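Local structure of CghA (Chaetomium globosum, 6KBC) at residues E238-L243 with S261-Y266; R304-Y309 with G324-F329; R344-W349 with V368-G373. The protein belongs to a fungal family built from two beta-rich domains of the calycin clan and holds the ligand WK1 in a pocket. All coordinates share one frame; numbering follows the deposited sequence.

Contact 1 of 3, residues E238-L243 with S261-Y266; sequences EATDAL and SKPHKY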
loop_
_atom_site.group_PDB
_atom_site.type_symbol
_atom_site.label_atom_id
_atom_site.label_comp_id
_atom_site.label_asym_id
_atom_site.label_seq_id
_atom_site.Cartn_x
_atom_site.Cartn_y
_atom_site.Cartn_z
ATOM N N GLU A 238 14.823 -9.681 -2.290
ATOM C CA GLU A 238 15.280 -8.707 -3.258
ATOM C C GLU A 238 15.478 -7.306 -2.681
ATOM O O GLU A 238 16.118 -6.479 -3.338
ATOM C CB GLU A 238 14.285 -8.639 -4.424
ATOM C CG GLU A 238 14.302 -9.885 -5.301
ATOM C CD GLU A 238 15.466 -9.884 -6.269
ATOM O OE1 GLU A 238 15.325 -9.286 -7.359
ATOM O OE2 GLU A 238 16.526 -10.465 -5.932
ATOM N N ALA A 239 14.958 -7.011 -1.485
ATOM C CA ALA A 239 14.933 -5.649 -0.967
ATOM C C ALA A 239 15.586 -5.566 0.407
ATOM O O ALA A 239 15.577 -6.529 1.181
ATOM C CB ALA A 239 13.487 -5.114 -0.870
ATOM N N THR A 240 16.139 -4.387 0.715
ATOM C CA THR A 240 16.539 -4.056 2.082
ATOM C C THR A 240 15.637 -3.005 2.708
ATOM O O THR A 240 15.716 -2.781 3.922
ATOM C CB THR A 240 17.990 -3.552 2.143
ATOM O OG1 THR A 240 18.195 -2.525 1.163
ATOM C CG2 THR A 240 18.969 -4.710 1.874
ATOM N N ASP A 241 14.771 -2.381 1.916
ATOM C CA ASP A 241 13.958 -1.275 2.394
ATOM C C ASP A 241 12.709 -1.178 1.535
ATOM O O ASP A 241 12.790 -1.244 0.305
ATOM C CB ASP A 241 14.749 0.036 2.350
ATOM C CG ASP A 241 14.260 1.052 3.363
ATOM O OD1 ASP A 241 13.083 1.466 3.272
ATOM O OD2 ASP A 241 15.038 1.416 4.268
ATOM N N ALA A 242 11.563 -1.021 2.182
ATOM C CA ALA A 242 10.317 -0.776 1.470
ATOM C C ALA A 242 9.593 0.337 2.204
ATOM O O ALA A 242 9.508 0.312 3.433
ATOM C CB ALA A 242 9.449 -2.039 1.396
ATOM N N LEU A 243 9.111 1.330 1.465
ATOM C CA LEU A 243 8.380 2.442 2.061
ATOM C C LEU A 243 7.039 2.594 1.362
ATOM O O LEU A 243 6.995 2.910 0.167
ATOM C CB LEU A 243 9.163 3.744 1.955
ATOM C CG LEU A 243 8.332 4.980 2.348
ATOM C CD1 LEU A 243 7.985 4.939 3.820
ATOM C CD2 LEU A 243 9.101 6.246 2.002
ATOM N N SER A 261 16.927 -2.161 -3.120
ATOM C CA SER A 261 17.266 -3.568 -3.292
ATOM C C SER A 261 18.287 -4.039 -2.252
ATOM O O SER A 261 18.768 -3.279 -1.397
ATOM C CB SER A 261 17.811 -3.806 -4.700
ATOM O OG SER A 261 19.194 -3.451 -4.764
ATOM N N LYS A 262 18.614 -5.331 -2.336
ATOM C CA LYS A 262 19.731 -5.908 -1.607
ATOM C C LYS A 262 21.059 -5.390 -2.166
ATOM O O LYS A 262 21.117 -4.913 -3.301
ATOM C CB LYS A 262 19.696 -7.432 -1.739
ATOM C CG LYS A 262 18.573 -8.112 -0.995
ATOM C CD LYS A 262 18.803 -8.144 0.481
ATOM C CE LYS A 262 18.098 -9.335 1.114
ATOM N NZ LYS A 262 16.910 -8.849 1.879
ATOM N N PRO A 263 22.155 -5.508 -1.401
ATOM C CA PRO A 263 23.474 -5.121 -1.947
ATOM C C PRO A 263 23.905 -5.925 -3.166
ATOM O O PRO A 263 24.737 -5.433 -3.934
ATOM C CB PRO A 263 24.447 -5.342 -0.767
ATOM C CG PRO A 263 23.706 -6.207 0.216
ATOM C CD PRO A 263 22.231 -5.854 0.029
ATOM N N HIS A 264 23.378 -7.136 -3.393
ATOM C CA HIS A 264 23.820 -7.861 -4.583
ATOM C C HIS A 264 23.353 -7.184 -5.860
ATOM O O HIS A 264 23.921 -7.443 -6.924
ATOM C CB HIS A 264 23.381 -9.340 -4.546
ATOM C CG HIS A 264 21.907 -9.560 -4.699
ATOM N ND1 HIS A 264 21.075 -9.793 -3.622
ATOM C CD2 HIS A 264 21.120 -9.619 -5.800
ATOM C CE1 HIS A 264 19.835 -9.962 -4.053
ATOM N NE2 HIS A 264 19.836 -9.857 -5.371
ATOM N N LYS A 265 22.362 -6.290 -5.779
ATOM C CA LYS A 265 22.034 -5.422 -6.901
ATOM C C LYS A 265 22.390 -3.968 -6.624
ATOM O O LYS A 265 21.859 -3.069 -7.291
ATOM C CB LYS A 265 20.552 -5.542 -7.274
ATOM C CG LYS A 265 20.239 -6.875 -7.923
ATOM C CD LYS A 265 18.741 -7.121 -8.006
ATOM C CE LYS A 265 18.439 -8.075 -9.150
ATOM N NZ LYS A 265 17.325 -9.022 -8.845
ATOM N N TYR A 266 23.266 -3.724 -5.643
ATOM C CA TYR A 266 23.864 -2.401 -5.433
ATOM C C TYR A 266 22.821 -1.375 -4.984
ATOM O O TYR A 266 22.884 -0.205 -5.358
ATOM C CB TYR A 266 24.599 -1.939 -6.692
ATOM C CG TYR A 266 25.517 -3.033 -7.213
ATOM C CD1 TYR A 266 26.688 -3.358 -6.531
ATOM C CD2 TYR A 266 25.190 -3.770 -8.345
ATOM C CE1 TYR A 266 27.534 -4.378 -6.988
ATOM C CE2 TYR A 266 26.028 -4.807 -8.804
ATOM C CZ TYR A 266 27.189 -5.095 -8.123
ATOM O OH TYR A 266 28.024 -6.102 -8.565
#
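E238, A239 and T240 meet S261 and K262 at the open end of an antiparallel beta-hairpin, where strand 239-249 begins and its partner, strand 252-261, gives way to a loop. The hairpin lies in the C-terminal, calycin-type beta domain. Evidence for the last rung is the non-hydrogen-bonded pair of A239 and S261, whose CA atoms stand 3.9 Å apart while their side chains diverge. One step inward T240 and D241 both face V260, a classic beta bulge, and the chain turns a corner at T240. Farther along the same strand, A242 touches the bound WK1.

Beyond that rung one backbone bond joins the segments, K262 N to E238 O at 2.9 Å, with the donor above the carbonyl plane; K262, E238 and T240 add side-chain bonds. The K262 chain, bent at chi2 (-74°), folds back along the first strand and brings NZ to A239 O, 2.8 Å away. G236 O and S394 O also receive bonds from this ammonium, so one buried lysine gathers three backbone carbonyls. T240 OG1 donates to S261 O at 2.7 Å, and its methyl CG2 packs obliquely against K262 CD at 3.7 Å.

Nearer solvent, the E238 side chain leaves CA heading away from the loop, but the bend at its chi2 (-79°) returns the carboxylate to it. There OE2 lies in the plane of the H264 ring at its edge, in a weak bond from NE2 of 3.4 Å. K265 NZ forms a salt bridge with OE1, though the modelled separation is suspiciously short and its exact geometry doubtful. The turn that presents both partners is tied at one carbonyl: K262 O accepts S261 OG at 2.8 Å and K265 N at 3.1 Å, from opposite faces of its plane.

Contact 2 of 3, residues R304-Y309 with G324-F329; sequences RTEKLY and GYRLEF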
loop_
_atom_site.group_PDB
_atom_site.type_symbol
_atom_site.label_atom_id
_atom_site.label_comp_id
_atom_site.label_asym_id
_atom_site.label_seq_id
_atom_site.Cartn_x
_atom_site.Cartn_y
_atom_site.Cartn_z
ATOM N N ARG A 304 12.224 11.683 -4.328
ATOM C CA ARG A 304 13.311 11.323 -3.433
ATOM C C ARG A 304 12.719 11.036 -2.065
ATOM O O ARG A 304 11.968 11.860 -1.528
ATOM C CB ARG A 304 14.329 12.462 -3.366
ATOM C CG ARG A 304 15.532 12.186 -2.467
ATOM C CD ARG A 304 16.471 13.343 -2.582
ATOM N NE ARG A 304 15.878 14.611 -2.142
ATOM C CZ ARG A 304 15.885 15.028 -0.877
ATOM N NH1 ARG A 304 16.443 14.274 0.063
ATOM N NH2 ARG A 304 15.347 16.198 -0.551
ATOM N N THR A 305 13.011 9.860 -1.523
ATOM C CA THR A 305 12.600 9.490 -0.175
ATOM C C THR A 305 13.838 9.541 0.718
ATOM O O THR A 305 14.836 8.883 0.417
ATOM C CB THR A 305 12.003 8.088 -0.151
ATOM O OG1 THR A 305 13.031 7.148 -0.515
ATOM C CG2 THR A 305 10.795 7.989 -1.118
ATOM N N GLU A 306 13.786 10.310 1.805
ATOM C CA GLU A 306 14.958 10.450 2.674
ATOM C C GLU A 306 14.541 10.243 4.118
ATOM O O GLU A 306 13.651 10.944 4.617
ATOM C CB GLU A 306 15.626 11.823 2.515
ATOM C CG GLU A 306 16.706 12.051 3.571
ATOM C CD GLU A 306 17.441 13.377 3.416
ATOM O OE1 GLU A 306 18.633 13.424 3.770
ATOM O OE2 GLU A 306 16.839 14.348 2.899
ATOM N N LYS A 307 15.171 9.281 4.778
ATOM C CA LYS A 307 14.919 9.073 6.197
ATOM C C LYS A 307 15.316 10.328 6.969
ATOM O O LYS A 307 16.380 10.905 6.726
ATOM C CB LYS A 307 15.709 7.866 6.711
ATOM C CG LYS A 307 15.274 6.511 6.135
ATOM C CD LYS A 307 16.424 5.498 6.297
ATOM C CE LYS A 307 16.218 4.296 5.397
ATOM N NZ LYS A 307 15.009 3.523 5.825
ATOM N N LEU A 308 14.433 10.765 7.871
ATOM C CA LEU A 308 14.661 11.931 8.719
ATOM C C LEU A 308 15.055 11.452 10.104
ATOM O O LEU A 308 14.442 10.519 10.631
ATOM C CB LEU A 308 13.409 12.798 8.814
ATOM C CG LEU A 308 12.966 13.516 7.541
ATOM C CD1 LEU A 308 11.675 14.254 7.785
ATOM C CD2 LEU A 308 14.033 14.496 7.080
ATOM N N TYR A 309 16.095 12.067 10.674
ATOM C CA TYR A 309 16.539 11.737 12.022
ATOM C C TYR A 309 16.444 12.908 12.984
ATOM O O TYR A 309 16.494 12.687 14.196
ATOM C CB TYR A 309 17.993 11.226 11.992
ATOM C CG TYR A 309 18.104 9.981 11.147
ATOM C CD1 TYR A 309 17.788 8.738 11.667
ATOM C CD2 TYR A 309 18.477 10.063 9.803
ATOM C CE1 TYR A 309 17.863 7.596 10.886
ATOM C CE2 TYR A 309 18.563 8.932 9.019
ATOM C CZ TYR A 309 18.250 7.703 9.570
ATOM O OH TYR A 309 18.318 6.569 8.798
ATOM N N GLY A 324 10.839 9.988 10.786
ATOM C CA GLY A 324 9.914 10.203 9.689
ATOM C C GLY A 324 10.663 10.115 8.374
ATOM O O GLY A 324 11.791 9.633 8.318
ATOM N N TYR A 325 10.010 10.601 7.336
ATOM C CA TYR A 325 10.570 10.585 5.999
ATOM C C TYR A 325 10.331 11.938 5.363
ATOM O O TYR A 325 9.277 12.553 5.565
ATOM C CB TYR A 325 9.917 9.506 5.126
ATOM C CG TYR A 325 10.665 8.194 5.056
ATOM C CD1 TYR A 325 11.680 8.004 4.123
ATOM C CD2 TYR A 325 10.321 7.128 5.889
ATOM C CE1 TYR A 325 12.366 6.791 4.048
ATOM C CE2 TYR A 325 10.979 5.919 5.817
ATOM C CZ TYR A 325 11.999 5.754 4.884
ATOM O OH TYR A 325 12.665 4.549 4.807
ATOM N N ARG A 326 11.295 12.388 4.578
ATOM C CA ARG A 326 11.090 13.503 3.671
ATOM C C ARG A 326 10.780 12.939 2.297
ATOM O O ARG A 326 11.441 11.995 1.855
ATOM C CB ARG A 326 12.322 14.406 3.618
ATOM C CG ARG A 326 12.218 15.533 2.586
ATOM C CD ARG A 326 13.278 16.594 2.898
ATOM N NE ARG A 326 13.003 17.167 4.212
ATOM C CZ ARG A 326 13.912 17.691 5.028
ATOM N NH1 ARG A 326 15.188 17.751 4.667
ATOM N NH2 ARG A 326 13.535 18.164 6.211
ATOM N N LEU A 327 9.747 13.487 1.648
ATOM C CA LEU A 327 9.395 13.171 0.269
ATOM C C LEU A 327 9.583 14.422 -0.563
ATOM O O LEU A 327 8.900 15.430 -0.339
ATOM C CB LEU A 327 7.937 12.715 0.126
ATOM C CG LEU A 327 7.505 11.452 0.847
ATOM C CD1 LEU A 327 6.040 11.161 0.470
ATOM C CD2 LEU A 327 8.428 10.311 0.475
ATOM N N GLU A 328 10.472 14.354 -1.540
ATOM C CA GLU A 328 10.684 15.463 -2.457
ATOM C C GLU A 328 10.251 15.000 -3.838
ATOM O O GLU A 328 10.896 14.133 -4.432
ATOM C CB GLU A 328 12.138 15.902 -2.456
ATOM C CG GLU A 328 12.474 16.979 -3.461
ATOM C CD GLU A 328 13.962 16.991 -3.699
ATOM O OE1 GLU A 328 14.636 17.856 -3.123
ATOM O OE2 GLU A 328 14.454 16.102 -4.432
ATOM N N PHE A 329 9.159 15.563 -4.343
ATOM C CA PHE A 329 8.694 15.233 -5.685
ATOM C C PHE A 329 9.241 16.248 -6.669
ATOM O O PHE A 329 9.316 17.437 -6.363
ATOM C CB PHE A 329 7.159 15.234 -5.756
ATOM C CG PHE A 329 6.527 14.045 -5.123
ATOM C CD1 PHE A 329 6.280 12.907 -5.866
ATOM C CD2 PHE A 329 6.171 14.064 -3.781
ATOM C CE1 PHE A 329 5.667 11.804 -5.280
ATOM C CE2 PHE A 329 5.568 12.972 -3.189
ATOM C CZ PHE A 329 5.312 11.835 -3.949
HETATM O O HOH W 1 16.658 16.979 2.003
#
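R304 and E328 form a charged, hydrogen-bonded pair in an antiparallel ladder between strands 302-308 and 324-330, neighbours in the C-terminal domain's sheet, whose local axes run 150° apart. The register is set by paired backbone bonds between R304 and E328 and between E306 and R326, with T305-L327 and K307-Y325 as the non-hydrogen-bonded pairs.

Traced outward, the R304 side chain first places CB 3.8 Å from E328 OE2. It runs on extended through CG, and CD passes the same oxygen at 3.9 Å. A bend at chi3 (61°) then swings the guanidinium across the carboxylate. NE donates to E328 OE2 at 3.1 Å and NH2 to E328 OE1 at 3.1 Å, a side-on, two-nitrogen grip. Both oxygens lie near the guanidinium plane, yet they are met from above the carboxylate plane, consistent with the 73° between the two planes. At the far tip NH1 bonds E306 OE2, 2.9 Å away, and P291 O as well. NH2 also gives a hydrogen to water 1, which donates to E306 OE2 and accepts from R326 NH1.

Next along the same face, L308 CD2 sits over the centre of the R326 guanidinium, 3.7 Å above its plane, while R326 NE turns to D342. On the face that carries T305 and L327, K307 lies alongside Y325, pointing the same way; its NZ donates to Y325 OH at 2.8 Å and also forms salt bridges with D320 and D241.

R304, E306 and E328 form a salt-bridge network, to which R330 and K338 add positive partners for E328. Several bonds fix the rotation of the buried R304 guanidinium, and the surrounding carboxylates would be expected to stabilise its positive charge.

Contact 3 of 3, residues R344-W349 with V368-G373; sequences RHHQAW and VVEVTG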
loop_
_atom_site.group_PDB
_atom_site.type_symbol
_atom_site.label_atom_id
_atom_site.label_comp_id
_atom_site.label_asym_id
_atom_site.label_seq_id
_atom_site.Cartn_x
_atom_site.Cartn_y
_atom_site.Cartn_z
ATOM N N ARG A 344 6.230 13.123 9.551
ATOM C CA ARG A 344 6.849 12.830 10.836
ATOM C C ARG A 344 5.972 11.877 11.620
ATOM O O ARG A 344 4.749 12.044 11.669
ATOM C CB ARG A 344 7.143 14.114 11.620
ATOM C CG ARG A 344 8.171 14.946 10.871
ATOM C CD ARG A 344 8.486 16.270 11.550
ATOM N NE ARG A 344 9.522 16.968 10.799
ATOM C CZ ARG A 344 10.826 16.771 10.973
ATOM N NH1 ARG A 344 11.257 15.889 11.877
ATOM N NH2 ARG A 344 11.699 17.450 10.236
ATOM N N HIS A 345 6.615 10.866 12.214
ATOM C CA HIS A 345 5.923 9.820 12.955
ATOM C C HIS A 345 5.131 10.418 14.106
ATOM O O HIS A 345 5.717 10.957 15.053
ATOM C CB HIS A 345 6.923 8.807 13.503
ATOM C CG HIS A 345 7.696 8.090 12.436
ATOM N ND1 HIS A 345 8.944 7.549 12.660
ATOM C CD2 HIS A 345 7.387 7.815 11.145
ATOM C CE1 HIS A 345 9.378 6.980 11.548
ATOM N NE2 HIS A 345 8.446 7.113 10.617
ATOM N N HIS A 346 3.807 10.306 14.031
ATOM C CA HIS A 346 2.917 10.846 15.043
ATOM C C HIS A 346 2.378 9.775 15.973
ATOM O O HIS A 346 2.329 9.981 17.183
ATOM C CB HIS A 346 1.749 11.591 14.383
ATOM C CG HIS A 346 0.780 12.150 15.373
ATOM N ND1 HIS A 346 1.031 13.304 16.085
ATOM C CD2 HIS A 346 -0.424 11.695 15.800
ATOM C CE1 HIS A 346 0.018 13.539 16.902
ATOM N NE2 HIS A 346 -0.880 12.581 16.744
ATOM N N GLN A 347 1.997 8.625 15.436
ATOM C CA GLN A 347 1.468 7.545 16.248
ATOM C C GLN A 347 2.065 6.249 15.755
ATOM O O GLN A 347 2.016 5.965 14.556
ATOM C CB GLN A 347 -0.073 7.460 16.184
ATOM C CG GLN A 347 -0.615 6.350 17.071
ATOM C CD GLN A 347 -2.131 6.187 16.989
ATOM O OE1 GLN A 347 -2.833 6.982 16.351
ATOM N NE2 GLN A 347 -2.636 5.137 17.631
ATOM N N ALA A 348 2.593 5.464 16.687
ATOM C CA ALA A 348 3.104 4.136 16.376
ATOM C C ALA A 348 1.932 3.199 16.134
ATOM O O ALA A 348 1.148 2.925 17.043
ATOM C CB ALA A 348 3.969 3.621 17.521
ATOM N N TRP A 349 1.816 2.704 14.912
ATOM C CA TRP A 349 0.657 1.925 14.511
ATOM C C TRP A 349 0.918 0.431 14.662
ATOM O O TRP A 349 0.189 -0.273 15.371
ATOM C CB TRP A 349 0.322 2.301 13.067
ATOM C CG TRP A 349 -0.944 1.721 12.510
ATOM C CD1 TRP A 349 -1.759 0.782 13.078
ATOM C CD2 TRP A 349 -1.512 2.035 11.241
ATOM N NE1 TRP A 349 -2.822 0.507 12.237
ATOM C CE2 TRP A 349 -2.689 1.262 11.101
ATOM C CE3 TRP A 349 -1.146 2.900 10.206
ATOM C CZ2 TRP A 349 -3.492 1.328 9.970
ATOM C CZ3 TRP A 349 -1.950 2.962 9.074
ATOM C CH2 TRP A 349 -3.103 2.177 8.967
ATOM N N VAL A 368 1.025 6.495 11.744
ATOM C CA VAL A 368 0.290 7.675 11.303
ATOM C C VAL A 368 1.267 8.838 11.332
ATOM O O VAL A 368 1.965 9.043 12.332
ATOM C CB VAL A 368 -0.914 7.944 12.218
ATOM C CG1 VAL A 368 -1.603 9.246 11.812
ATOM C CG2 VAL A 368 -1.879 6.763 12.207
ATOM N N VAL A 369 1.347 9.590 10.243
ATOM C CA VAL A 369 2.342 10.646 10.159
ATOM C C VAL A 369 1.635 11.985 10.065
ATOM O O VAL A 369 0.582 12.110 9.439
ATOM C CB VAL A 369 3.296 10.459 8.959
ATOM C CG1 VAL A 369 4.230 9.257 9.205
ATOM C CG2 VAL A 369 2.478 10.258 7.680
ATOM N N GLU A 370 2.245 12.998 10.662
ATOM C CA GLU A 370 1.849 14.373 10.420
ATOM C C GLU A 370 2.666 14.898 9.247
ATOM O O GLU A 370 3.875 14.662 9.165
ATOM C CB GLU A 370 2.093 15.223 11.662
ATOM C CG GLU A 370 1.445 16.591 11.610
ATOM C CD GLU A 370 1.469 17.265 12.975
ATOM O OE1 GLU A 370 2.007 16.651 13.929
ATOM O OE2 GLU A 370 0.911 18.372 13.106
ATOM N N VAL A 371 2.005 15.614 8.342
ATOM C CA VAL A 371 2.582 16.008 7.060
ATOM C C VAL A 371 2.652 17.527 6.994
ATOM O O VAL A 371 1.660 18.212 7.269
ATOM C CB VAL A 371 1.752 15.447 5.888
ATOM C CG1 VAL A 371 2.400 15.783 4.543
ATOM C CG2 VAL A 371 1.572 13.947 6.056
ATOM N N THR A 372 3.819 18.048 6.626
ATOM C CA THR A 372 4.036 19.473 6.415
ATOM C C THR A 372 4.851 19.675 5.145
ATOM O O THR A 372 5.625 18.806 4.756
ATOM C CB THR A 372 4.760 20.110 7.621
ATOM O OG1 THR A 372 6.095 19.587 7.689
ATOM C CG2 THR A 372 4.036 19.812 8.926
ATOM N N GLY A 373 4.652 20.818 4.484
ATOM C CA GLY A 373 5.506 21.194 3.372
ATOM C C GLY A 373 4.779 21.878 2.230
ATOM O O GLY A 373 3.849 22.659 2.459
HETATM O O HOH W 2 8.263 19.240 9.425
HETATM O O HOH W 3 3.872 14.498 14.898
#
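H345 and V369 sit opposite each other in an antiparallel ladder that shifts register at a classic beta bulge, H346 and Q347 both facing V368. The bulge comes where the chain corners at Q347, between strands 338-346 and 348-353, each of which pairs with strand 363-375.

The H345 ring presents its edge to the valine: CD2 lies 4.0 Å from V369 CG1, which is in the ring plane. F367 stacks on this imidazole, and L314 O and E390 take its two nitrogens. The H346 side chain, swung away from its own amide (chi1 179°), reaches over toward the E370 carboxylate; ring and carboxylate planes are 90° apart. H346 ND1 and E370 OE1 are 4.1 Å apart, and water 3, in the ring plane, links them; it donates to OE1 but is bound weakly at ND1. The other carboxylate oxygen goes to H383.

Past the corner W349 makes a loose apolar contact, CE3 4.4 Å from V368 CG2, and also packs on A61 and A84 of strands 60-69 and 77-85. The bulge itself centres on one acceptor: V368 O receives H346 N at 2.8 Å, in the carbonyl plane, and Q347 N at 3.1 Å, tilted 17° from it.

All three contacts belong to the C-terminal domain and reach the same sheet. Contact 2 is buried; contacts 1 and 3 are only partly so, at a hairpin's open end and at a corner facing strands 60-69 and 77-85. Their chemistry differs accordingly: contact 2 combines a regular ladder with a salt-bridge network, contact 1 pairs lysine and hydroxyl bonds to carbonyls with a salt bridge at its more exposed edge, and contact 3 relies on backbone bonds around a bulge. Contacts 2 and 3 lie on adjacent strands, 324-330 and 338-346, and touch, with centres about 12 Å apart. Contact 1 reaches contact 2 through the salt bridge of D241 OD2 to K307 NZ (2.6 Å), but does not touch contact 3.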